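PDB 4G3H: arginase (RocF), which probably hydrolyses L-arginine to L-ornithine and urea at a centre that binds two manganese ions. Local coordinates for residues Leu49-Arg54 with Tyr63-Glu68; Asn93-Phe98 with Gln160-Leu165. All coordinates share one frame; numbering follows the deposited sequence.

Contact 1. Residues Leu49-Arg54 with Tyr63-Glu68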
loop_
_atom_site.group_PDB
_atom_site.type_symbol
_atom_site.label_atom_id
_atom_site.label_comp_id
_atom_site.label_asym_id
_atom_site.label_seq_id
_atom_site.Cartn_x
_atom_site.Cartn_y
_atom_site.Cartn_z
ATOM N N LEU A 49 13.919 7.679 -2.003
ATOM C CA LEU A 49 14.316 7.676 -0.604
ATOM C C LEU A 49 13.196 8.156 0.308
ATOM O O LEU A 49 12.403 9.028 -0.059
ATOM C CB LEU A 49 15.553 8.554 -0.402
ATOM C CG LEU A 49 16.780 8.197 -1.249
ATOM C CD1 LEU A 49 17.937 9.101 -0.858
ATOM C CD2 LEU A 49 17.156 6.726 -1.045
ATOM N N TYR A 50 13.130 7.579 1.501
ATOM C CA TYR A 50 12.107 7.961 2.459
ATOM C C TYR A 50 12.696 8.110 3.851
ATOM O O TYR A 50 13.812 7.668 4.122
ATOM C CB TYR A 50 10.969 6.928 2.470
ATOM C CG TYR A 50 11.318 5.580 3.080
ATOM C CD1 TYR A 50 11.181 5.359 4.452
ATOM C CD2 TYR A 50 11.777 4.527 2.285
ATOM C CE1 TYR A 50 11.490 4.116 5.024
ATOM C CE2 TYR A 50 12.095 3.274 2.847
ATOM C CZ TYR A 50 11.944 3.082 4.216
ATOM O OH TYR A 50 12.222 1.856 4.785
ATOM N N LYS A 51 11.929 8.746 4.727
ATOM C CA LYS A 51 12.333 8.974 6.100
ATOM C C LYS A 51 11.271 8.330 6.980
ATOM O O LYS A 51 10.078 8.527 6.764
ATOM C CB LYS A 51 12.400 10.473 6.382
ATOM C CG LYS A 51 13.136 10.832 7.651
ATOM C CD LYS A 51 13.154 12.332 7.851
ATOM C CE LYS A 51 14.309 12.740 8.735
ATOM N NZ LYS A 51 15.602 12.395 8.085
ATOM N N GLU A 52 11.702 7.551 7.964
ATOM C CA GLU A 52 10.763 6.883 8.858
ATOM C C GLU A 52 10.083 7.884 9.791
ATOM O O GLU A 52 10.726 8.781 10.329
ATOM C CB GLU A 52 11.490 5.836 9.695
ATOM C CG GLU A 52 10.589 5.135 10.695
ATOM C CD GLU A 52 11.354 4.250 11.658
ATOM O OE1 GLU A 52 10.702 3.578 12.485
ATOM O OE2 GLU A 52 12.601 4.227 11.594
ATOM N N PHE A 53 8.780 7.725 9.982
ATOM C CA PHE A 53 8.033 8.614 10.864
ATOM C C PHE A 53 8.063 8.049 12.285
ATOM O O PHE A 53 7.541 6.962 12.536
ATOM C CB PHE A 53 6.587 8.750 10.376
ATOM C CG PHE A 53 5.765 9.726 11.170
ATOM C CD1 PHE A 53 6.335 10.893 11.676
ATOM C CD2 PHE A 53 4.410 9.496 11.380
ATOM C CE1 PHE A 53 5.565 11.819 12.381
ATOM C CE2 PHE A 53 3.630 10.416 12.084
ATOM C CZ PHE A 53 4.208 11.580 12.585
ATOM N N ARG A 54 8.689 8.782 13.202
ATOM C CA ARG A 54 8.789 8.343 14.590
ATOM C C ARG A 54 7.934 9.216 15.501
ATOM O O ARG A 54 8.249 9.406 16.676
ATOM C CB ARG A 54 10.251 8.372 15.056
ATOM C CG ARG A 54 11.173 7.457 14.258
ATOM C CD ARG A 54 12.589 7.400 14.826
ATOM N NE ARG A 54 13.218 8.709 14.848
ATOM C CZ ARG A 54 14.334 9.058 14.214
ATOM N NH1 ARG A 54 14.768 10.301 14.340
ATOM N NH2 ARG A 54 15.014 8.196 13.467
ATOM N N TYR A 63 7.944 15.711 8.513
ATOM C CA TYR A 63 7.080 16.628 7.784
ATOM C C TYR A 63 7.828 17.258 6.618
ATOM O O TYR A 63 7.379 17.202 5.477
ATOM C CB TYR A 63 6.576 17.735 8.708
ATOM C CG TYR A 63 5.796 18.800 7.976
ATOM C CD1 TYR A 63 4.481 18.579 7.581
ATOM C CD2 TYR A 63 6.388 20.018 7.647
ATOM C CE1 TYR A 63 3.771 19.542 6.875
ATOM C CE2 TYR A 63 5.687 20.990 6.940
ATOM C CZ TYR A 63 4.380 20.745 6.557
ATOM O OH TYR A 63 3.684 21.700 5.856
ATOM N N LEU A 64 8.971 17.864 6.918
ATOM C CA LEU A 64 9.779 18.521 5.901
ATOM C C LEU A 64 10.236 17.566 4.809
ATOM O O LEU A 64 10.187 17.903 3.625
ATOM C CB LEU A 64 10.998 19.183 6.542
ATOM C CG LEU A 64 10.723 20.384 7.449
ATOM C CD1 LEU A 64 12.031 20.879 8.048
ATOM C CD2 LEU A 64 10.052 21.490 6.645
ATOM N N PHE A 65 10.677 16.377 5.205
ATOM C CA PHE A 65 11.147 15.401 4.231
ATOM C C PHE A 65 10.042 15.036 3.251
ATOM O O PHE A 65 10.261 15.005 2.040
ATOM C CB PHE A 65 11.651 14.131 4.921
ATOM C CG PHE A 65 12.395 13.205 3.995
ATOM C CD1 PHE A 65 13.772 13.338 3.812
ATOM C CD2 PHE A 65 11.716 12.229 3.268
ATOM C CE1 PHE A 65 14.457 12.513 2.919
ATOM C CE2 PHE A 65 12.394 11.401 2.370
ATOM C CZ PHE A 65 13.765 11.544 2.196
ATOM N N CYS A 66 8.855 14.757 3.779
ATOM C CA CYS A 66 7.723 14.396 2.935
ATOM C C CYS A 66 7.361 15.520 1.971
ATOM O O CYS A 66 7.206 15.295 0.767
ATOM C CB CYS A 66 6.505 14.046 3.795
ATOM S SG CYS A 66 6.602 12.420 4.572
ATOM N N LYS A 67 7.227 16.732 2.502
ATOM C CA LYS A 67 6.879 17.879 1.673
ATOM C C LYS A 67 7.932 18.215 0.621
ATOM O O LYS A 67 7.600 18.543 -0.512
ATOM C CB LYS A 67 6.643 19.115 2.545
ATOM C CG LYS A 67 6.604 20.415 1.748
ATOM C CD LYS A 67 6.422 21.643 2.631
ATOM C CE LYS A 67 4.997 21.759 3.146
ATOM N NZ LYS A 67 4.790 23.024 3.910
ATOM N N GLU A 68 9.201 18.122 0.995
ATOM C CA GLU A 68 10.281 18.483 0.083
ATOM C C GLU A 68 10.907 17.374 -0.754
ATOM O O GLU A 68 11.421 17.646 -1.842
ATOM C CB GLU A 68 11.386 19.190 0.870
ATOM C CG GLU A 68 10.889 20.343 1.726
ATOM C CD GLU A 68 12.002 21.005 2.518
ATOM O OE1 GLU A 68 12.692 20.300 3.285
ATOM O OE2 GLU A 68 12.186 22.232 2.377
#

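Contact 2. Residues Asn93-Phe98 with Gln160-Leu165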
loop_
_atom_site.group_PDB
_atom_site.type_symbol
_atom_site.label_atom_id
_atom_site.label_comp_id
_atom_site.label_asym_id
_atom_site.label_seq_id
_atom_site.Cartn_x
_atom_site.Cartn_y
_atom_site.Cartn_z
ATOM N N ASN A 93 4.878 4.112 4.570
ATOM C CA ASN A 93 5.229 4.977 3.438
ATOM C C ASN A 93 4.048 5.251 2.512
ATOM O O ASN A 93 4.109 6.135 1.656
ATOM C CB ASN A 93 6.369 4.368 2.615
ATOM C CG ASN A 93 7.674 4.301 3.381
ATOM O OD1 ASN A 93 7.966 5.168 4.203
ATOM N ND2 ASN A 93 8.479 3.278 3.100
ATOM N N MET A 94 2.977 4.482 2.683
ATOM C CA MET A 94 1.786 4.640 1.863
ATOM C C MET A 94 1.219 6.056 1.988
ATOM O O MET A 94 0.642 6.581 1.043
ATOM C CB MET A 94 0.733 3.598 2.271
ATOM C CG MET A 94 -0.563 3.634 1.479
ATOM S SD MET A 94 -1.843 4.677 2.237
ATOM C CE MET A 94 -3.185 4.500 1.029
ATOM N N PHE A 95 1.394 6.680 3.148
ATOM C CA PHE A 95 0.877 8.031 3.335
ATOM C C PHE A 95 1.475 9.014 2.334
ATOM O O PHE A 95 0.753 9.612 1.532
ATOM C CB PHE A 95 1.157 8.538 4.754
ATOM C CG PHE A 95 0.748 9.967 4.966
ATOM C CD1 PHE A 95 -0.590 10.339 4.869
ATOM C CD2 PHE A 95 1.700 10.951 5.207
ATOM C CE1 PHE A 95 -0.974 11.671 5.004
ATOM C CE2 PHE A 95 1.324 12.293 5.344
ATOM C CZ PHE A 95 -0.015 12.650 5.240
ATOM N N GLY A 96 2.794 9.184 2.391
ATOM C CA GLY A 96 3.460 10.100 1.483
ATOM C C GLY A 96 3.195 9.765 0.025
ATOM O O GLY A 96 2.973 10.655 -0.796
ATOM N N ILE A 97 3.210 8.479 -0.305
ATOM C CA ILE A 97 2.968 8.045 -1.678
ATOM C C ILE A 97 1.549 8.403 -2.148
ATOM O O ILE A 97 1.355 8.922 -3.254
ATOM C CB ILE A 97 3.158 6.507 -1.813
ATOM C CG1 ILE A 97 4.627 6.140 -1.593
ATOM C CG2 ILE A 97 2.703 6.037 -3.185
ATOM C CD1 ILE A 97 4.871 4.649 -1.476
ATOM N N PHE A 98 0.565 8.120 -1.300
ATOM C CA PHE A 98 -0.829 8.380 -1.636
ATOM C C PHE A 98 -1.150 9.875 -1.709
ATOM O O PHE A 98 -1.960 10.295 -2.539
ATOM C CB PHE A 98 -1.753 7.684 -0.629
ATOM C CG PHE A 98 -3.191 7.651 -1.053
ATOM C CD1 PHE A 98 -3.577 6.943 -2.185
ATOM C CD2 PHE A 98 -4.162 8.345 -0.330
ATOM C CE1 PHE A 98 -4.913 6.929 -2.594
ATOM C CE2 PHE A 98 -5.495 8.338 -0.729
ATOM C CZ PHE A 98 -5.873 7.631 -1.863
ATOM N N GLN A 160 -2.755 18.488 11.479
ATOM C CA GLN A 160 -3.579 18.975 10.385
ATOM C C GLN A 160 -2.642 19.410 9.270
ATOM O O GLN A 160 -2.947 19.248 8.094
ATOM C CB GLN A 160 -4.444 20.154 10.847
ATOM C CG GLN A 160 -5.410 20.678 9.786
ATOM C CD GLN A 160 -4.737 21.552 8.734
ATOM O OE1 GLN A 160 -5.323 21.846 7.691
ATOM N NE2 GLN A 160 -3.511 21.982 9.010
ATOM N N LYS A 161 -1.496 19.960 9.656
ATOM C CA LYS A 161 -0.499 20.418 8.698
ATOM C C LYS A 161 0.018 19.209 7.913
ATOM O O LYS A 161 0.090 19.231 6.685
ATOM C CB LYS A 161 0.662 21.090 9.442
ATOM C CG LYS A 161 1.717 21.727 8.547
ATOM C CD LYS A 161 3.087 21.790 9.235
ATOM C CE LYS A 161 3.083 22.625 10.506
ATOM N NZ LYS A 161 4.413 22.593 11.186
ATOM N N LEU A 162 0.363 18.154 8.644
ATOM C CA LEU A 162 0.888 16.926 8.064
ATOM C C LEU A 162 -0.116 16.171 7.182
ATOM O O LEU A 162 0.169 15.888 6.016
ATOM C CB LEU A 162 1.391 16.019 9.189
ATOM C CG LEU A 162 1.898 14.625 8.822
ATOM C CD1 LEU A 162 3.055 14.736 7.846
ATOM C CD2 LEU A 162 2.331 13.897 10.089
ATOM N N CYS A 163 -1.282 15.846 7.742
ATOM C CA CYS A 163 -2.333 15.127 7.012
ATOM C C CYS A 163 -2.726 15.896 5.770
ATOM O O CYS A 163 -3.331 15.358 4.843
ATOM C CB CYS A 163 -3.579 14.965 7.880
ATOM S SG CYS A 163 -3.326 13.968 9.339
ATOM N N SER A 164 -2.465 17.134 5.730
ATOM C CA SER A 164 -2.652 17.898 4.608
ATOM C C SER A 164 -1.600 18.058 3.562
ATOM O O SER A 164 -1.821 18.675 2.677
ATOM C CB SER A 164 -2.901 19.257 5.069
ATOM O OG SER A 164 -4.146 19.531 4.800
ATOM N N LEU A 165 -0.472 17.514 3.758
ATOM C CA LEU A 165 0.540 17.628 2.806
ATOM C C LEU A 165 0.219 17.064 1.532
ATOM O O LEU A 165 -0.442 16.201 1.379
ATOM C CB LEU A 165 1.665 16.760 3.224
ATOM C CG LEU A 165 2.527 17.171 4.247
ATOM C CD1 LEU A 165 3.369 16.326 4.563
ATOM C CD2 LEU A 165 3.151 18.206 3.668
#

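Contact 1. Residues Leu49-Arg54 with Tyr63-Glu68
Lys51 and Phe65 mark the nearest approach of the two backbones, their CA atoms 6.8 Å apart, where the chain leaves strand 44-50 and passes helix 59-78. With CG anti to the backbone N (chi1 -169°), the ring of Phe65 reaches out from the helix. Over one face sits Lys51 CB, 3.9 Å from the ring centroid and 23° off its normal, a CH-pi contact placed toward the rim. Lys51 CD continues past the base of the ring, 3.8 Å from Phe65 CB. Lysine suits this half-exposed place because its CB covers part of an aromatic face while its later methylenes carry the ammonium group beyond the ring. At the ring's edge, in its plane, Leu49 O lies 3.4 Å from Phe65 CE2, an approach that sets the oxygen against the weakly positive C-H rim. Tyr50 CA approaches the same carbon obliquely, and Leu49 CB adds an apolar touch at CZ. Tyr50 sets off away from the helix at its CB; its ring packs on Leu6 and Ala8 of strand 2-8, with OH hydrogen bonded to Asp18. Helix 59-78 thus lies against the end of edge strand 44-50, its Tyr63 packing on Leu162 of helix 153-163.

Contact 2. Residues Asn93-Phe98 with Gln160-Leu165
The Phe95 ring presents its edge to residues 160-165: Leu162 O lies in the ring plane, 3.3 Å from CZ, and Cys163 CA approaches that same carbon obliquely at 3.8 Å. Residues 160-165 thus meet the ring at its rim rather than over a face. An aromatic edge suits this place, since its C-H groups carry slight positive charge and can lie against a carbonyl oxygen without forming a conventional hydrogen bond. That oxygen also accepts a hydrogen bond from Leu165 N, at 2.9 Å, as the chain turns out of helix 153-163. Beside it, Leu162 CD1 comes to 3.9 Å from Phe95 CE2. With CG anti to N (chi1 176°) and chi2 at 59°, this one methyl is carried to the ring although the CB of Leu162 does not point straight at it. In the alpha/beta arginase fold, helix 94-104 follows strand 84-87 and leads to strand 110-115, with a central parallel sheet beneath it. Met94 and Ile97 pack on Tyr230 of strand 228-234, whereas Phe95 reaches outward to the end of helix 153-163. Met139 of helix 136-140 packs on both Phe95 and Leu162, and the side chain of Phe95 is about 9 Å from that of Asp120, a manganese ligand.

Overall arrangement
Contact 2 is wholly buried, whereas contact 1 is only partly so, lying at the end of an outermost sheet strand. Each centres on a helical phenylalanine, in both the ring's rim meets a carbonyl oxygen, and neither has a hydrogen bond between its segments. Contact 1 adds a lysine methylene over the ring face, as befits a partly exposed place where a long polar chain can lay its carbon part on a ring; contact 2 relies on leucine and a helix-end backbone. Their centres are 10 Å apart and they touch directly: Tyr63 of contact 1 meets Lys161 in a cation-pi interaction and packs on Leu165, while Tyr50 lies against Asn93. Helix 59-78 therefore joins the edge strand to helix 153-163, which in turn reaches helix 94-104.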